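Local coordinates for protein 1-carboxybiuret hydrolase subunit AtzE (Pseudomonas sp., PDB 6C62) that hydrolyses 1-carboxybiuret to urea-1,3-dicarboxylate and ammonia, a step of atrazine degradation, as a member of the amidase family, at residues Cys40-Arg45 against Ala112-Gly117; Phe77-Val82 against Arg98-Leu103; Leu248-Ala253 against Cys440-Lys445; Pro410-Pro415 against Val428-Ala433. All coordinates share one frame; numbering follows the deposited sequence.

Overall arrangement
From the N terminus, the chain first lays down strand 38-41 and helix 43-58. Contact 1 closes a long loop by pairing residues 40-45 with strand 113-118 at one edge of the large mixed sheet. Contact 2 lies within that loop and joins the segment after strand 70-74 to the start of helix 102-109. The two contacts touch through the salt bridge of Arg45 with Asp100. Contact 3 opens much later, at residues 248-253, and closes on helix 437-449. Inside its span, contact 4 forms the hairpin of strands 411-416 and 426-432. Cys440 packs on that hairpin. Contacts 1 and 4 reach the same sheet, their centres about 29 Å apart.

Contact 1 of 4, residues Cys40-Arg45 against Ala112-Gly117; sequences CRTVER and AVLLGG
Arg45 lays its guanidinium group against Leu114, while Thr42 and Cys40 bond to the strand backbone. The arginine side chain leaves the first turn of helix 43-58 with CG anti to the backbone N (chi1 -178°) and runs extended as far as NE. This carries it from CB across to the strand. CD is the first of its atoms to come near, 4.1 Å from Leu114 CD2. NE then meets both CD2 and CB of Leu114. At the tip, Leu114 CD2 sits over the centre of one guanidinium face, with Arg45 CZ 3.7 Å from it. The planar group therefore rests on a methyl, and its nitrogens bond elsewhere: NE forms a salt bridge with Glu49 and NH1 one with Asp100.

Cys40 and Arg41 pair antiparallel with Gly117 and Gly116. This places strand 38-41 at the edge of the mixed sheet of the amidase fold, beside strand 113-118. Cys40 and Gly117 make the hydrogen-bonded pair, with Gly117 N 2.9 Å from Cys40 O. Arg41 and Gly116 make the non-hydrogen-bonded pair. A CB on Gly116 would collide with Cys40 O.

Thr42 ends the pairing at the N-cap position of the helix. Its N bonds to Leu115 O. Its OG1 does not cap the helix but donates to Leu114 O at 2.9 Å, from well above the carbonyl plane. With chi1 at 53°, OG1 is turned to Leu114 O, and Thr42 CG2 comes 4.0 Å from Gly116 CA.

Contact 2 of 4, residues Phe77-Val82 against Arg98-Leu103; sequences FDIEGV and RADAVL
Two direct hydrogen bonds join Asp78 and Glu80 to Ala101 and Asp100. Ala101 N donates to Asp78 O at 2.9 Å, from above the carbonyl plane. Glu80 N donates to Asp100 OD1, also at 2.9 Å, and this bond is almost straight (177°). It uses the anti side of the carboxylate. Asp100 CG lies beside the backbone N, anti to the carbonyl carbon (chi1 -70°), which brings the carboxylate back toward Glu80 although CB points away. OD1 also takes the salt bridge from Arg45. A leucine in place of Asp100 would probably leave Glu80 N and the Arg45 guanidinium without their shared acceptor.

Water makes the second kind of link. One molecule donates to Asp78 OD2 and to Ala99 O, while Asp78 OD1 bonds to Thr84. Another donates to Glu80 OE1 and accepts from Asp100 N. A third donates to Asp100 OD2 at 2.6 Å and to Glu80 OE1.

The apolar part lies at the other end. Ala101 CB meets the edge of the Phe77 ring, in its plane, at 3.8 Å from CD2. Leu103 CD1 reaches the same edge, 4.0 Å from Phe77 CE2. Leu167 and Leu209 of the central sheet touch both Phe77 and Leu103. The Phe77 side chain is also close to that of Lys74, assigned by similarity to the charge relay system.

The contact thus runs from a hydrophobic end to a hydrated acidic one. There the like charges of Glu80 and Asp100 come near each other, and the bridging waters and Arg45 probably ease their repulsion.

Contact 3 of 4, residues Leu248-Ala253 against Cys440-Lys445; sequences LSQGIA and CLRAGK
Two N-H groups of Arg442, on NE and NH2, converge side-on on Gly251 O, each nitrogen 2.9 Å from it. The oxygen lies in the guanidinium plane, at its edge. The Arg442 chain bends at chi3 (54°), which turns the group toward the loop. A methionine in place of Arg442 would probably leave Gly251 O without either donor and free this part of the loop to shift. Gly251 has a positive phi (85°), and a side chain there would run into the carbonyl O of Gln250.

The tight part continues through Leu248. Its CD1 presses on the helix backbone, 3.5 Å from Leu441 O, and also packs on Leu441 CB. A water joins three backbone atoms: it donates to Leu248 O and Arg442 O and accepts from Gly251 N.

The exposed side is looser. Gln250 lies over one guanidinium face of Arg442, its NE2 offset toward the rim and 3.5 Å from NH1. Both are donors, so this is packing alone, and the two planes are 32° apart. Ser249 OG comes within 3.2 Å of Lys445 NZ, which forms a salt bridge with Asp449.

The loop 248-253, ahead of strand 257-260, is thus held to helix 437-449. Leu441 and Lys445 also touch Val216 of helix 216-226. On the sheet side, Cys440 and Leu441 meet Val412, and Ala443 meets Leu430.

Contact 4 of 4, residues Pro410-Pro415 against Val428-Ala433; sequences PVVAAP and VQLIAA
Val411 and Ile431 stand next to each other across the two strands, their side chains aligned, with Val411 CG2 4.1 Å from Ile431 CG1. They form a non-hydrogen-bonded pair. Two residues along each strand, Ala413 and Gln429 point to the same face. On this face Val411 CG1, anti to the backbone N (chi1 178°), reaches diagonally to Gln429 CB at 3.7 Å. The glutamine runs extended beyond CG, and its OE1 passes both methyls of Val411. Its amide is buried, but its polar atoms are satisfied: NE2 bonds to Pro370 O and Leu400 O, and OE1 to Arg176.

Val412, Ala414, Val428 and Leu430 occupy the other face. Leu430 CD1 approaches both Val412 CG1 and Ala414 CB, the latter at 4.3 Å. Val428 is modelled in two conformers, so its side-chain contact with Ala414 CB is less certain.

Five backbone hydrogen bonds hold this antiparallel hairpin. Val412 and Leu430 bond both ways, with Leu430 N 2.8 Å from Val412 O. Ala414 and Val428 do the same. Pro410 O accepts from Ala432 N at 3.1 Å, and the proline ring packs near Ala433 O, its CD 3.2 Å away.

The strand axes run 159° apart, close to antiparallel. The hairpin lies within the large sheet: Val411 and Ala413 bond to strand 185-188, and Gln429 and Ile431 to strand 366-370. Helix 437-449 packs on the face of Val412, through Cys440 and Leu441.

Contact 1 of 4, residues Cys40-Arg45 against Ala112-Gly117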
loop_
_atom_site.group_PDB
_atom_site.type_symbol
_atom_site.label_atom_id
_atom_site.label_comp_id
_atom_site.label_asym_id
_atom_site.label_seq_id
_atom_site.Cartn_x
_atom_site.Cartn_y
_atom_site.Cartn_z
ATOM N N CYS A 40 -11.901 -30.599 12.631
ATOM C CA CYS A 40 -12.450 -30.485 13.948
ATOM C C CYS A 40 -13.962 -30.447 13.916
ATOM O O CYS A 40 -14.529 -29.862 13.007
ATOM C CB CYS A 40 -11.772 -29.324 14.611
ATOM S SG CYS A 40 -12.721 -27.903 14.831
ATOM N N ARG A 41 -14.600 -31.175 14.787
ATOM C CA ARG A 41 -16.077 -31.259 14.790
ATOM C C ARG A 41 -16.583 -30.584 16.068
ATOM O O ARG A 41 -16.256 -31.028 17.164
ATOM C CB ARG A 41 -16.560 -32.684 14.727
ATOM C CG ARG A 41 -16.065 -33.389 13.497
ATOM C CD ARG A 41 -16.536 -34.842 13.470
ATOM N NE ARG A 41 -15.635 -35.677 12.675
ATOM C CZ ARG A 41 -15.795 -36.989 12.429
ATOM N NH1 ARG A 41 -16.831 -37.680 12.924
ATOM N NH2 ARG A 41 -14.873 -37.621 11.691
ATOM N N THR A 42 -17.342 -29.494 15.924
ATOM C CA THR A 42 -17.844 -28.714 17.053
ATOM C C THR A 42 -19.203 -29.216 17.521
ATOM O O THR A 42 -20.242 -28.557 17.362
ATOM C CB THR A 42 -17.875 -27.205 16.723
ATOM O OG1 THR A 42 -18.596 -26.974 15.503
ATOM C CG2 THR A 42 -16.430 -26.727 16.538
ATOM N N VAL A 43 -19.211 -30.397 18.086
ATOM C CA VAL A 43 -20.470 -31.183 18.251
ATOM C C VAL A 43 -21.370 -30.566 19.293
ATOM O O VAL A 43 -22.578 -30.389 19.080
ATOM C CB VAL A 43 -20.127 -32.655 18.595
ATOM C CG1 VAL A 43 -21.361 -33.464 18.936
ATOM C CG2 VAL A 43 -19.471 -33.301 17.405
ATOM N N GLU A 44 -20.796 -30.253 20.431
ATOM C CA GLU A 44 -21.510 -29.637 21.517
ATOM C C GLU A 44 -22.086 -28.249 21.111
ATOM O O GLU A 44 -23.240 -27.939 21.396
ATOM C CB GLU A 44 -20.574 -29.490 22.740
ATOM C CG GLU A 44 -21.291 -29.049 24.005
ATOM C CD GLU A 44 -20.391 -28.854 25.246
ATOM O OE1 GLU A 44 -19.305 -29.455 25.286
ATOM O OE2 GLU A 44 -20.776 -28.092 26.167
ATOM N N ARG A 45 -21.277 -27.439 20.453
ATOM C CA ARG A 45 -21.750 -26.178 19.927
ATOM C C ARG A 45 -22.877 -26.344 18.907
ATOM O O ARG A 45 -23.857 -25.621 18.950
ATOM C CB ARG A 45 -20.610 -25.392 19.309
ATOM C CG ARG A 45 -21.046 -24.053 18.788
ATOM C CD ARG A 45 -19.913 -23.404 18.057
ATOM N NE ARG A 45 -20.371 -22.233 17.325
ATOM C CZ ARG A 45 -19.699 -21.126 17.164
ATOM N NH1 ARG A 45 -18.474 -20.974 17.653
ATOM N NH2 ARG A 45 -20.286 -20.157 16.480
ATOM N N ALA A 112 -27.585 -19.924 11.437
ATOM C CA ALA A 112 -26.860 -21.079 10.961
ATOM C C ALA A 112 -26.142 -21.790 12.111
ATOM O O ALA A 112 -25.784 -21.194 13.123
ATOM C CB ALA A 112 -25.934 -20.701 9.834
ATOM N N VAL A 113 -25.915 -23.073 11.908
ATOM C CA VAL A 113 -25.389 -24.002 12.911
ATOM C C VAL A 113 -24.031 -24.557 12.505
ATOM O O VAL A 113 -23.899 -25.301 11.484
ATOM C CB VAL A 113 -26.389 -25.177 13.090
ATOM C CG1 VAL A 113 -25.833 -26.242 14.015
ATOM C CG2 VAL A 113 -27.713 -24.639 13.641
ATOM N N LEU A 114 -23.013 -24.276 13.323
ATOM C CA LEU A 114 -21.646 -24.576 12.960
ATOM C C LEU A 114 -21.249 -25.991 13.350
ATOM O O LEU A 114 -21.304 -26.341 14.539
ATOM C CB LEU A 114 -20.684 -23.571 13.626
ATOM C CG LEU A 114 -19.192 -23.849 13.416
ATOM C CD1 LEU A 114 -18.841 -23.606 11.998
ATOM C CD2 LEU A 114 -18.379 -22.934 14.275
ATOM N N LEU A 115 -20.793 -26.764 12.371
ATOM C CA LEU A 115 -20.397 -28.138 12.578
ATOM C C LEU A 115 -18.902 -28.352 12.729
ATOM O O LEU A 115 -18.478 -29.408 13.306
ATOM C CB LEU A 115 -20.915 -29.015 11.447
ATOM C CG LEU A 115 -22.262 -29.657 11.735
ATOM C CD1 LEU A 115 -23.350 -28.765 12.281
ATOM C CD2 LEU A 115 -22.720 -30.170 10.406
ATOM N N GLY A 116 -18.086 -27.405 12.240
ATOM C CA GLY A 116 -16.681 -27.424 12.604
ATOM C C GLY A 116 -15.742 -26.836 11.569
ATOM O O GLY A 116 -16.154 -25.975 10.763
ATOM N N GLY A 117 -14.485 -27.267 11.664
ATOM C CA GLY A 117 -13.369 -26.686 10.890
ATOM C C GLY A 117 -12.911 -27.671 9.819
ATOM O O GLY A 117 -12.920 -28.889 10.044
#

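Contact 2 of 4, residues Phe77-Val82 against Arg98-Leu103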
loop_
_atom_site.group_PDB
_atom_site.type_symbol
_atom_site.label_atom_id
_atom_site.label_comp_id
_atom_site.label_asym_id
_atom_site.label_seq_id
_atom_site.Cartn_x
_atom_site.Cartn_y
_atom_site.Cartn_z
ATOM N N PHE A 77 -10.409 -19.892 9.776
ATOM C CA PHE A 77 -11.385 -19.075 10.449
ATOM C C PHE A 77 -11.320 -19.375 11.944
ATOM O O PHE A 77 -11.330 -20.561 12.356
ATOM C CB PHE A 77 -12.835 -19.290 9.997
ATOM C CG PHE A 77 -13.175 -18.728 8.647
ATOM C CD1 PHE A 77 -12.868 -19.400 7.485
ATOM C CD2 PHE A 77 -13.795 -17.490 8.536
ATOM C CE1 PHE A 77 -13.201 -18.868 6.212
ATOM C CE2 PHE A 77 -14.123 -16.950 7.317
ATOM C CZ PHE A 77 -13.822 -17.638 6.126
ATOM N N ASP A 78 -11.286 -18.304 12.734
ATOM C CA ASP A 78 -11.327 -18.414 14.226
ATOM C C ASP A 78 -12.698 -18.914 14.625
ATOM O O ASP A 78 -13.730 -18.381 14.157
ATOM C CB ASP A 78 -11.147 -17.043 14.908
ATOM C CG ASP A 78 -9.680 -16.529 14.926
ATOM O OD1 ASP A 78 -8.722 -17.264 14.561
ATOM O OD2 ASP A 78 -9.488 -15.331 15.298
ATOM N N ILE A 79 -12.698 -19.938 15.454
ATOM C CA ILE A 79 -13.877 -20.517 16.081
ATOM C C ILE A 79 -13.597 -20.391 17.587
ATOM O O ILE A 79 -12.562 -20.857 18.086
ATOM C CB ILE A 79 -14.089 -21.986 15.699
ATOM C CG1 ILE A 79 -14.314 -22.153 14.209
ATOM C CG2 ILE A 79 -15.290 -22.535 16.470
ATOM C CD1 ILE A 79 -14.321 -23.592 13.744
ATOM N N GLU A 80 -14.492 -19.715 18.291
ATOM C CA GLU A 80 -14.297 -19.485 19.710
ATOM C C GLU A 80 -13.996 -20.770 20.467
ATOM O O GLU A 80 -14.692 -21.751 20.275
ATOM C CB GLU A 80 -15.545 -18.834 20.341
ATOM C CG GLU A 80 -15.360 -18.542 21.828
ATOM C CD GLU A 80 -16.503 -17.736 22.419
ATOM O OE1 GLU A 80 -17.457 -17.362 21.683
ATOM O OE2 GLU A 80 -16.430 -17.487 23.656
ATOM N N GLY A 81 -12.936 -20.753 21.286
ATOM C CA GLY A 81 -12.534 -21.903 22.053
ATOM C C GLY A 81 -11.713 -22.927 21.347
ATOM O O GLY A 81 -11.341 -23.920 21.956
ATOM N N VAL A 82 -11.402 -22.704 20.067
ATOM C CA VAL A 82 -10.657 -23.677 19.278
ATOM C C VAL A 82 -9.412 -22.949 18.765
ATOM O O VAL A 82 -9.496 -21.760 18.390
ATOM C CB VAL A 82 -11.495 -24.159 18.080
ATOM C CG1 VAL A 82 -10.673 -25.019 17.141
ATOM C CG2 VAL A 82 -12.792 -24.845 18.566
ATOM N N ARG A 98 -10.349 -16.307 21.099
ATOM C CA ARG A 98 -11.254 -15.716 22.088
ATOM C C ARG A 98 -12.626 -15.419 21.531
ATOM O O ARG A 98 -13.575 -15.294 22.264
ATOM C CB ARG A 98 -10.639 -14.450 22.646
ATOM C CG ARG A 98 -9.391 -14.772 23.491
ATOM C CD ARG A 98 -8.660 -13.524 23.921
ATOM N NE ARG A 98 -9.558 -12.610 24.637
ATOM C CZ ARG A 98 -9.298 -11.319 24.874
ATOM N NH1 ARG A 98 -8.158 -10.775 24.428
ATOM N NH2 ARG A 98 -10.191 -10.569 25.538
ATOM N N ALA A 99 -12.753 -15.330 20.222
ATOM C CA ALA A 99 -14.034 -15.010 19.591
ATOM C C ALA A 99 -14.083 -15.675 18.223
ATOM O O ALA A 99 -13.054 -15.955 17.668
ATOM C CB ALA A 99 -14.142 -13.474 19.444
ATOM N N ASP A 100 -15.276 -15.905 17.718
ATOM C CA ASP A 100 -15.505 -16.313 16.324
ATOM C C ASP A 100 -15.055 -15.226 15.362
ATOM O O ASP A 100 -15.148 -14.026 15.689
ATOM C CB ASP A 100 -17.016 -16.481 16.081
ATOM C CG ASP A 100 -17.620 -17.708 16.802
ATOM O OD1 ASP A 100 -16.891 -18.734 17.067
ATOM O OD2 ASP A 100 -18.859 -17.669 17.028
ATOM N N ALA A 101 -14.594 -15.636 14.190
ATOM C CA ALA A 101 -14.416 -14.709 13.069
ATOM C C ALA A 101 -15.697 -13.947 12.860
ATOM O O ALA A 101 -16.785 -14.471 13.041
ATOM C CB ALA A 101 -14.144 -15.498 11.803
ATOM N N VAL A 102 -15.571 -12.720 12.418
ATOM C CA VAL A 102 -16.771 -11.928 12.116
ATOM C C VAL A 102 -17.743 -12.629 11.173
ATOM O O VAL A 102 -18.940 -12.573 11.396
ATOM C CB VAL A 102 -16.349 -10.517 11.573
ATOM C CG1 VAL A 102 -17.516 -9.757 11.041
ATOM C CG2 VAL A 102 -15.685 -9.736 12.718
ATOM N N LEU A 103 -17.259 -13.281 10.101
ATOM C CA LEU A 103 -18.193 -13.943 9.230
ATOM C C LEU A 103 -18.971 -15.113 9.887
ATOM O O LEU A 103 -20.182 -15.328 9.577
ATOM C CB LEU A 103 -17.518 -14.441 7.950
ATOM C CG LEU A 103 -16.822 -13.388 7.116
ATOM C CD1 LEU A 103 -16.424 -13.981 5.812
ATOM C CD2 LEU A 103 -17.729 -12.173 6.910
HETATM O O HOH W 1 -11.402 -13.909 16.491
HETATM O O HOH W 2 -17.414 -15.388 19.698
HETATM O O HOH W 3 -19.558 -18.299 19.501
#

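Contact 3 of 4, residues Leu248-Ala253 against Cys440-Lys445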
loop_
_atom_site.group_PDB
_atom_site.type_symbol
_atom_site.label_atom_id
_atom_site.label_comp_id
_atom_site.label_asym_id
_atom_site.label_seq_id
_atom_site.Cartn_x
_atom_site.Cartn_y
_atom_site.Cartn_z
ATOM N N LEU A 248 -32.204 -12.249 -7.313
ATOM C CA LEU A 248 -31.514 -13.431 -7.826
ATOM C C LEU A 248 -32.154 -14.004 -9.098
ATOM O O LEU A 248 -31.456 -14.530 -9.998
ATOM C CB LEU A 248 -31.472 -14.486 -6.731
ATOM C CG LEU A 248 -30.745 -15.779 -7.061
ATOM C CD1 LEU A 248 -29.277 -15.493 -7.321
ATOM C CD2 LEU A 248 -30.939 -16.810 -5.909
ATOM N N SER A 249 -33.483 -13.887 -9.166
ATOM C CA SER A 249 -34.246 -14.404 -10.300
ATOM C C SER A 249 -34.619 -13.365 -11.354
ATOM O O SER A 249 -35.399 -13.646 -12.222
ATOM C CB SER A 249 -35.469 -15.161 -9.800
ATOM O OG SER A 249 -34.986 -16.395 -9.273
ATOM N N GLN A 250 -33.996 -12.196 -11.312
ATOM C CA GLN A 250 -34.279 -11.133 -12.284
ATOM C C GLN A 250 -33.872 -11.507 -13.707
ATOM O O GLN A 250 -34.432 -10.945 -14.660
ATOM C CB GLN A 250 -33.605 -9.839 -11.827
ATOM C CG GLN A 250 -33.942 -8.567 -12.625
ATOM C CD GLN A 250 -33.339 -7.319 -11.975
ATOM O OE1 GLN A 250 -33.447 -7.148 -10.758
ATOM N NE2 GLN A 250 -32.789 -6.429 -12.756
ATOM N N GLY A 251 -32.908 -12.422 -13.892
ATOM C CA GLY A 251 -32.480 -12.798 -15.251
ATOM C C GLY A 251 -31.422 -11.849 -15.813
ATOM O O GLY A 251 -30.892 -11.014 -15.117
ATOM N N ILE A 252 -31.094 -12.031 -17.073
ATOM C CA ILE A 252 -29.959 -11.398 -17.718
ATOM C C ILE A 252 -30.381 -10.603 -18.955
ATOM O O ILE A 252 -29.518 -10.220 -19.740
ATOM C CB ILE A 252 -28.908 -12.453 -18.155
ATOM C CG1 ILE A 252 -29.588 -13.528 -19.012
ATOM C CG2 ILE A 252 -28.228 -13.085 -16.946
ATOM C CD1 ILE A 252 -28.646 -14.325 -19.830
ATOM N N ALA A 253 -31.679 -10.296 -19.110
ATOM C CA ALA A 253 -32.151 -9.530 -20.288
ATOM C C ALA A 253 -31.413 -8.220 -20.364
ATOM O O ALA A 253 -31.317 -7.532 -19.389
ATOM C CB ALA A 253 -33.657 -9.310 -20.265
ATOM N N CYS A 440 -23.232 -11.530 -11.168
ATOM C CA CYS A 440 -22.655 -12.889 -11.205
ATOM C C CYS A 440 -23.714 -13.896 -10.737
ATOM O O CYS A 440 -23.876 -14.982 -11.322
ATOM C CB CYS A 440 -21.494 -13.030 -10.227
ATOM S SG CYS A 440 -20.160 -11.866 -10.377
ATOM N N LEU A 441 -24.402 -13.545 -9.661
ATOM C CA LEU A 441 -25.402 -14.449 -9.075
ATOM C C LEU A 441 -26.615 -14.611 -9.959
ATOM O O LEU A 441 -27.138 -15.742 -10.101
ATOM C CB LEU A 441 -25.775 -14.012 -7.662
ATOM C CG LEU A 441 -24.641 -14.161 -6.624
ATOM C CD1 LEU A 441 -24.845 -13.198 -5.430
ATOM C CD2 LEU A 441 -24.598 -15.615 -6.170
ATOM N N ARG A 442 -27.080 -13.511 -10.566
ATOM C CA ARG A 442 -28.161 -13.575 -11.576
ATOM C C ARG A 442 -27.816 -14.488 -12.750
ATOM O O ARG A 442 -28.659 -15.265 -13.214
ATOM C CB ARG A 442 -28.535 -12.166 -12.072
ATOM C CG ARG A 442 -29.383 -11.425 -11.077
ATOM C CD ARG A 442 -29.486 -9.953 -11.404
ATOM N NE ARG A 442 -29.944 -9.655 -12.763
ATOM C CZ ARG A 442 -29.924 -8.427 -13.333
ATOM N NH1 ARG A 442 -29.436 -7.381 -12.713
ATOM N NH2 ARG A 442 -30.343 -8.229 -14.550
ATOM N N ALA A 443 -26.588 -14.409 -13.241
ATOM C CA ALA A 443 -26.144 -15.264 -14.323
ATOM C C ALA A 443 -26.084 -16.726 -13.870
ATOM O O ALA A 443 -26.463 -17.656 -14.605
ATOM C CB ALA A 443 -24.788 -14.823 -14.866
ATOM N N GLY A 444 -25.601 -16.941 -12.647
ATOM C CA GLY A 444 -25.606 -18.275 -12.096
ATOM C C GLY A 444 -26.980 -18.919 -12.037
ATOM O O GLY A 444 -27.130 -20.118 -12.337
ATOM N N LYS A 445 -27.957 -18.130 -11.626
ATOM C CA LYS A 445 -29.323 -18.597 -11.486
ATOM C C LYS A 445 -29.909 -19.044 -12.872
ATOM O O LYS A 445 -30.588 -20.081 -12.957
ATOM C CB LYS A 445 -30.179 -17.509 -10.877
ATOM C CG LYS A 445 -31.643 -17.899 -10.641
ATOM C CD LYS A 445 -31.734 -19.178 -9.820
ATOM C CE LYS A 445 -33.041 -19.247 -9.035
ATOM N NZ LYS A 445 -34.172 -19.432 -9.975
HETATM O O HOH W 4 -31.258 -14.533 -12.775
#

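Contact 4 of 4, residues Pro410-Pro415 against Val428-Ala433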
loop_
_atom_site.group_PDB
_atom_site.type_symbol
_atom_site.label_atom_id
_atom_site.label_comp_id
_atom_site.label_asym_id
_atom_site.label_seq_id
_atom_site.Cartn_x
_atom_site.Cartn_y
_atom_site.Cartn_z
ATOM N N PRO A 410 -15.624 -9.574 -8.536
ATOM C CA PRO A 410 -16.371 -10.700 -8.010
ATOM C C PRO A 410 -16.608 -11.803 -9.053
ATOM O O PRO A 410 -16.684 -11.524 -10.253
ATOM C CB PRO A 410 -17.706 -10.063 -7.558
ATOM C CG PRO A 410 -17.888 -8.916 -8.492
ATOM C CD PRO A 410 -16.465 -8.396 -8.726
ATOM N N VAL A 411 -16.712 -13.060 -8.581
ATOM C CA VAL A 411 -16.827 -14.242 -9.450
ATOM C C VAL A 411 -17.723 -15.250 -8.818
ATOM O O VAL A 411 -17.552 -15.523 -7.645
ATOM C CB VAL A 411 -15.458 -14.956 -9.674
ATOM C CG1 VAL A 411 -15.610 -16.219 -10.533
ATOM C CG2 VAL A 411 -14.443 -14.031 -10.275
ATOM N N VAL A 412 -18.690 -15.773 -9.579
ATOM C CA VAL A 412 -19.419 -17.017 -9.195
ATOM C C VAL A 412 -18.810 -18.124 -10.026
ATOM O O VAL A 412 -18.645 -18.003 -11.268
ATOM C CB VAL A 412 -20.898 -16.923 -9.464
ATOM C CG1 VAL A 412 -21.607 -18.279 -9.412
ATOM C CG2 VAL A 412 -21.548 -16.027 -8.464
ATOM N N ALA A 413 -18.466 -19.190 -9.335
ATOM C CA ALA A 413 -17.990 -20.421 -9.948
ATOM C C ALA A 413 -19.161 -21.423 -10.017
ATOM O O ALA A 413 -19.698 -21.849 -9.007
ATOM C CB ALA A 413 -16.830 -21.017 -9.200
ATOM N N ALA A 414 -19.627 -21.644 -11.228
ATOM C CA ALA A 414 -20.800 -22.467 -11.498
ATOM C C ALA A 414 -20.361 -23.881 -11.948
ATOM O O ALA A 414 -19.560 -24.008 -12.880
ATOM C CB ALA A 414 -21.631 -21.828 -12.595
ATOM N N PRO A 415 -20.870 -24.935 -11.295
ATOM C CA PRO A 415 -20.420 -26.313 -11.571
ATOM C C PRO A 415 -21.118 -26.900 -12.827
ATOM O O PRO A 415 -22.340 -26.795 -12.928
ATOM C CB PRO A 415 -20.812 -27.066 -10.312
ATOM C CG PRO A 415 -22.035 -26.333 -9.827
ATOM C CD PRO A 415 -21.815 -24.874 -10.178
ATOM N N VAL A 428 -17.229 -23.006 -14.299
ATOM C CA VAL A 428 -17.129 -21.807 -15.101
ATOM C C VAL A 428 -17.134 -20.577 -14.197
ATOM O O VAL A 428 -17.991 -20.460 -13.306
ATOM C CB VAL A 428 -18.296 -21.766 -16.131
ATOM C CG1 VAL A 428 -19.626 -21.535 -15.474
ATOM C CG2 VAL A 428 -18.094 -20.651 -17.114
ATOM N N GLN A 429 -16.220 -19.638 -14.462
ATOM C CA GLN A 429 -16.205 -18.333 -13.779
ATOM C C GLN A 429 -17.166 -17.371 -14.495
ATOM O O GLN A 429 -17.053 -17.158 -15.719
ATOM C CB GLN A 429 -14.809 -17.708 -13.810
ATOM C CG GLN A 429 -13.712 -18.504 -13.127
ATOM C CD GLN A 429 -12.401 -17.738 -13.047
ATOM O OE1 GLN A 429 -12.203 -16.949 -12.109
ATOM N NE2 GLN A 429 -11.470 -17.986 -13.990
ATOM N N LEU A 430 -18.081 -16.795 -13.729
ATOM C CA LEU A 430 -18.935 -15.694 -14.174
ATOM C C LEU A 430 -18.434 -14.446 -13.446
ATOM O O LEU A 430 -18.578 -14.314 -12.219
ATOM C CB LEU A 430 -20.375 -16.010 -13.824
ATOM C CG LEU A 430 -20.903 -17.383 -14.321
ATOM C CD1 LEU A 430 -22.229 -17.693 -13.700
ATOM C CD2 LEU A 430 -20.998 -17.403 -15.808
ATOM N N ILE A 431 -17.766 -13.567 -14.186
ATOM C CA ILE A 431 -16.946 -12.482 -13.631
ATOM C C ILE A 431 -17.686 -11.201 -13.919
ATOM O O ILE A 431 -18.109 -10.971 -15.060
ATOM C CB ILE A 431 -15.566 -12.392 -14.296
ATOM C CG1 ILE A 431 -14.881 -13.752 -14.314
ATOM C CG2 ILE A 431 -14.663 -11.390 -13.620
ATOM C CD1 ILE A 431 -13.780 -13.921 -15.322
ATOM N N ALA A 432 -17.814 -10.353 -12.917
ATOM C CA ALA A 432 -18.392 -9.021 -13.090
ATOM C C ALA A 432 -17.467 -7.952 -12.539
ATOM O O ALA A 432 -16.434 -8.244 -11.916
ATOM C CB ALA A 432 -19.756 -8.968 -12.396
ATOM N N ALA A 433 -17.838 -6.685 -12.770
ATOM C CA ALA A 433 -17.075 -5.549 -12.268
ATOM C C ALA A 433 -17.081 -5.530 -10.748
ATOM O O ALA A 433 -18.021 -6.042 -10.157
ATOM C CB ALA A 433 -17.684 -4.246 -12.782
#